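Local atomic coordinates of SPCU (Pseudomonas aeruginosa, PDB entry 4AKX), a protein that binds the phospholipase toxin ExoU as its partner in a heterodimeric complex and probably serves as its type III secretion chaperone. Residues 1-13 against 94-106. Residues are numbered along the deposited sequence; the frame is centred on the assembly and turned at random.
Sequences MIDTWLAQWGLRL and VDDVDALNRLHDR
Trp5 of the N-terminal helix 2-7 enters a hole formed by Val97, Leu100, Asn101 and His104, a knob-into-hole contact between the two helices that bracket the chain of this alpha/beta secretion chaperone. The axes of the segments 2-7 and 97-106 come within 9.5 Å and cross at -67°, and Trp5 fills the contact between them. With CG anti to the backbone N (chi1 180°), the indole reaches over to helix 97-106 and presents a face to Leu100. There Leu100 CB makes a CH-pi contact, 3.6 Å from the centroid of the five-membered ring, while Trp9 CZ3 lies over the rim of the opposite face. His104 ND1 lies at the indole edge, 3.7 Å from Trp5 CZ2. The polar end of the knob is met as well: Trp5 NE1 donates to Asn101 OD1 at 2.9 Å, approaching from above the carbonyl plane. Asn101 OD1 also accepts a weak second bond from Gln8 NE2, and the two amide planes are nearly coplanar. Closer to the chain start, Val97 CG2 packs against Thr4 OG1 at 3.6 Å, and Ile2 CD1 meets Leu100 CD1. Trp9 NE1 hydrogen-bonds to the backbone O of Val32 of the ExoU chain. Beneath the helix pair runs the antiparallel sheet: Ile2, Trp5 and Leu100 rest on Phe42 of strand 39-48, and Trp5 and His104 touch Leu31 of strand 31-35.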
# COMPACT_ATOMS: atom_id res chain seq x y z
N MSE A 1 -31.03 -10.71 -0.33
CA MSE A 1 -30.93 -9.35 0.29
C MSE A 1 -30.17 -8.43 -0.63
O MSE A 1 -30.33 -7.21 -0.58
CB MSE A 1 -30.30 -9.45 1.69
CG MSE A 1 -30.90 -10.62 2.47
SE MSE A 1 -31.16 -10.13 4.38
CE MSE A 1 -32.54 -11.70 4.89
N ILE A 2 -29.32 -9.02 -1.47
CA ILE A 2 -28.68 -8.28 -2.57
C ILE A 2 -29.71 -7.82 -3.62
O ILE A 2 -29.66 -6.69 -4.12
CB ILE A 2 -27.57 -9.13 -3.25
CG1 ILE A 2 -26.83 -8.33 -4.31
CG2 ILE A 2 -28.13 -10.42 -3.85
CD1 ILE A 2 -25.88 -7.32 -3.71
N ASP A 3 -30.65 -8.71 -3.94
CA ASP A 3 -31.71 -8.46 -4.89
C ASP A 3 -32.63 -7.32 -4.45
O ASP A 3 -33.12 -6.55 -5.27
CB ASP A 3 -32.50 -9.75 -5.07
CG ASP A 3 -33.43 -9.71 -6.26
OD1 ASP A 3 -33.06 -9.20 -7.36
OD2 ASP A 3 -34.54 -10.24 -6.10
N THR A 4 -32.86 -7.18 -3.16
CA THR A 4 -33.56 -6.00 -2.68
C THR A 4 -32.69 -4.75 -2.57
O THR A 4 -33.21 -3.64 -2.53
CB THR A 4 -34.26 -6.23 -1.34
OG1 THR A 4 -34.67 -4.97 -0.82
CG2 THR A 4 -33.32 -6.88 -0.36
N TRP A 5 -31.38 -4.92 -2.50
CA TRP A 5 -30.47 -3.79 -2.65
C TRP A 5 -30.51 -3.26 -4.05
O TRP A 5 -30.67 -2.06 -4.27
CB TRP A 5 -29.07 -4.21 -2.29
CG TRP A 5 -28.06 -3.10 -2.43
CD1 TRP A 5 -27.94 -1.96 -1.63
CD2 TRP A 5 -27.00 -2.98 -3.42
NE1 TRP A 5 -26.91 -1.17 -2.07
CE2 TRP A 5 -26.30 -1.73 -3.14
CE3 TRP A 5 -26.57 -3.77 -4.48
CZ2 TRP A 5 -25.23 -1.31 -3.89
CZ3 TRP A 5 -25.50 -3.32 -5.25
CH2 TRP A 5 -24.84 -2.12 -4.96
N LEU A 6 -30.35 -4.15 -5.01
CA LEU A 6 -30.63 -3.83 -6.41
C LEU A 6 -32.00 -3.17 -6.60
O LEU A 6 -32.10 -2.09 -7.18
CB LEU A 6 -30.56 -5.10 -7.25
CG LEU A 6 -29.16 -5.60 -7.61
CD1 LEU A 6 -29.27 -6.90 -8.37
CD2 LEU A 6 -28.39 -4.59 -8.44
N ALA A 7 -33.04 -3.82 -6.10
CA ALA A 7 -34.42 -3.44 -6.39
C ALA A 7 -34.64 -1.93 -6.39
O ALA A 7 -35.42 -1.41 -7.18
CB ALA A 7 -35.36 -4.13 -5.43
N GLN A 8 -33.92 -1.21 -5.53
CA GLN A 8 -34.15 0.22 -5.37
C GLN A 8 -33.74 1.09 -6.57
O GLN A 8 -33.85 2.31 -6.53
CB GLN A 8 -33.48 0.74 -4.07
CG GLN A 8 -31.96 0.66 -4.06
CD GLN A 8 -31.36 0.87 -2.67
OE1 GLN A 8 -32.07 1.13 -1.69
NE2 GLN A 8 -30.05 0.75 -2.58
N TRP A 9 -33.24 0.46 -7.63
CA TRP A 9 -32.95 1.19 -8.84
C TRP A 9 -33.74 0.59 -9.94
O TRP A 9 -33.51 0.86 -11.11
CB TRP A 9 -31.46 1.15 -9.16
CG TRP A 9 -30.62 1.85 -8.13
CD1 TRP A 9 -30.72 3.17 -7.72
CD2 TRP A 9 -29.53 1.29 -7.32
NE1 TRP A 9 -29.78 3.45 -6.75
CE2 TRP A 9 -29.04 2.37 -6.48
CE3 TRP A 9 -28.93 0.05 -7.24
CZ2 TRP A 9 -28.00 2.19 -5.60
CZ3 TRP A 9 -27.87 -0.12 -6.34
CH2 TRP A 9 -27.42 0.93 -5.54
N GLY A 10 -34.68 -0.27 -9.55
CA GLY A 10 -35.56 -0.93 -10.49
C GLY A 10 -34.81 -1.93 -11.33
O GLY A 10 -35.27 -2.36 -12.38
N LEU A 11 -33.61 -2.25 -10.88
CA LEU A 11 -32.85 -3.34 -11.44
C LEU A 11 -33.15 -4.61 -10.67
O LEU A 11 -33.57 -4.58 -9.49
CB LEU A 11 -31.35 -3.03 -11.39
CG LEU A 11 -30.78 -1.69 -11.88
CD1 LEU A 11 -29.28 -1.70 -11.70
CD2 LEU A 11 -31.12 -1.36 -13.32
N ARG A 12 -32.94 -5.73 -11.34
CA ARG A 12 -33.13 -7.04 -10.75
C ARG A 12 -31.96 -7.93 -11.10
O ARG A 12 -31.45 -7.87 -12.21
CB ARG A 12 -34.46 -7.66 -11.22
CG ARG A 12 -35.63 -7.26 -10.35
CD ARG A 12 -36.98 -7.57 -10.99
NE ARG A 12 -37.09 -8.94 -11.48
CZ ARG A 12 -36.88 -10.03 -10.75
NH1 ARG A 12 -36.50 -9.94 -9.47
NH2 ARG A 12 -37.04 -11.23 -11.31
N LEU A 13 -31.51 -8.73 -10.15
CA LEU A 13 -30.37 -9.58 -10.38
C LEU A 13 -30.69 -10.51 -11.55
O LEU A 13 -31.64 -11.25 -11.46
CB LEU A 13 -30.04 -10.38 -9.12
CG LEU A 13 -28.65 -11.02 -9.12
CD1 LEU A 13 -27.95 -10.80 -7.80
CD2 LEU A 13 -28.71 -12.51 -9.48
N VAL A 94 -25.25 -11.96 7.10
CA VAL A 94 -24.80 -10.74 7.78
C VAL A 94 -25.39 -9.45 7.19
O VAL A 94 -26.30 -8.87 7.77
CB VAL A 94 -23.25 -10.67 7.87
CG1 VAL A 94 -22.77 -9.27 8.23
CG2 VAL A 94 -22.73 -11.69 8.88
N ASP A 95 -24.91 -9.03 6.03
CA ASP A 95 -25.20 -7.68 5.51
C ASP A 95 -26.63 -7.54 4.99
O ASP A 95 -27.34 -8.53 4.82
CB ASP A 95 -24.21 -7.32 4.41
CG ASP A 95 -22.76 -7.62 4.80
OD1 ASP A 95 -22.37 -7.31 5.95
OD2 ASP A 95 -22.01 -8.16 3.95
N ASP A 96 -27.05 -6.29 4.77
CA ASP A 96 -28.38 -5.99 4.21
C ASP A 96 -28.40 -4.61 3.52
O ASP A 96 -27.37 -3.94 3.45
CB ASP A 96 -29.47 -6.10 5.30
CG ASP A 96 -29.66 -4.80 6.05
OD1 ASP A 96 -28.95 -4.57 7.06
OD2 ASP A 96 -30.53 -4.01 5.63
N VAL A 97 -29.57 -4.20 3.02
CA VAL A 97 -29.67 -2.99 2.19
C VAL A 97 -28.90 -1.78 2.74
O VAL A 97 -28.01 -1.25 2.07
CB VAL A 97 -31.14 -2.60 1.87
CG1 VAL A 97 -31.21 -1.25 1.17
CG2 VAL A 97 -31.81 -3.68 1.03
N ASP A 98 -29.24 -1.35 3.95
CA ASP A 98 -28.57 -0.19 4.56
C ASP A 98 -27.05 -0.43 4.58
O ASP A 98 -26.27 0.41 4.13
CB ASP A 98 -29.10 0.08 5.98
CG ASP A 98 -30.65 0.29 6.01
OD1 ASP A 98 -31.33 0.07 4.97
OD2 ASP A 98 -31.17 0.68 7.09
N ALA A 99 -26.65 -1.61 5.01
CA ALA A 99 -25.24 -1.94 5.08
C ALA A 99 -24.55 -1.91 3.73
O ALA A 99 -23.44 -1.36 3.63
CB ALA A 99 -25.03 -3.27 5.77
N LEU A 100 -25.15 -2.51 2.70
CA LEU A 100 -24.58 -2.45 1.32
C LEU A 100 -24.50 -1.02 0.82
O LEU A 100 -23.50 -0.62 0.25
CB LEU A 100 -25.37 -3.29 0.32
CG LEU A 100 -25.50 -4.77 0.67
CD1 LEU A 100 -26.45 -5.46 -0.29
CD2 LEU A 100 -24.14 -5.43 0.65
N ASN A 101 -25.54 -0.24 1.08
CA ASN A 101 -25.49 1.17 0.79
C ASN A 101 -24.31 1.90 1.40
O ASN A 101 -23.73 2.78 0.76
CB ASN A 101 -26.79 1.83 1.16
CG ASN A 101 -27.80 1.64 0.10
OD1 ASN A 101 -27.44 1.50 -1.06
ND2 ASN A 101 -29.05 1.56 0.48
N ARG A 102 -23.93 1.51 2.62
CA ARG A 102 -22.70 2.02 3.24
C ARG A 102 -21.43 1.63 2.48
O ARG A 102 -20.69 2.51 2.02
CB ARG A 102 -22.60 1.60 4.70
CG ARG A 102 -23.25 2.60 5.65
CD ARG A 102 -22.86 2.35 7.10
NE ARG A 102 -23.69 1.33 7.74
CZ ARG A 102 -24.99 1.46 8.02
NH1 ARG A 102 -25.64 2.58 7.71
NH2 ARG A 102 -25.64 0.47 8.61
N LEU A 103 -21.17 0.34 2.33
CA LEU A 103 -20.03 -0.11 1.54
C LEU A 103 -19.92 0.76 0.29
O LEU A 103 -18.91 1.41 0.07
CB LEU A 103 -20.16 -1.58 1.13
CG LEU A 103 -20.06 -2.64 2.23
CD1 LEU A 103 -20.33 -4.03 1.69
CD2 LEU A 103 -18.70 -2.59 2.92
N HIS A 104 -20.99 0.83 -0.48
CA HIS A 104 -20.93 1.53 -1.73
C HIS A 104 -20.41 2.93 -1.54
O HIS A 104 -19.46 3.34 -2.22
CB HIS A 104 -22.28 1.54 -2.39
CG HIS A 104 -22.24 1.91 -3.84
ND1 HIS A 104 -23.31 1.80 -4.64
CD2 HIS A 104 -21.20 2.40 -4.64
CE1 HIS A 104 -22.98 2.20 -5.89
NE2 HIS A 104 -21.68 2.55 -5.89
N ASP A 105 -20.98 3.67 -0.57
CA ASP A 105 -20.59 5.07 -0.34
C ASP A 105 -19.14 5.25 0.09
O ASP A 105 -18.50 6.27 -0.22
CB ASP A 105 -21.49 5.74 0.68
CG ASP A 105 -22.62 6.51 0.03
OD1 ASP A 105 -22.77 6.42 -1.21
OD2 ASP A 105 -23.37 7.18 0.77
N ARG A 106 -18.64 4.27 0.83
CA ARG A 106 -17.29 4.35 1.34
C ARG A 106 -16.35 4.11 0.20
O ARG A 106 -15.32 4.79 0.09
CB ARG A 106 -17.09 3.35 2.45
CG ARG A 106 -17.58 3.86 3.80
CD ARG A 106 -18.17 2.74 4.63
NE ARG A 106 -18.54 3.20 5.96
CZ ARG A 106 -18.90 2.38 6.96
NH1 ARG A 106 -18.94 1.06 6.76
NH2 ARG A 106 -19.21 2.88 8.15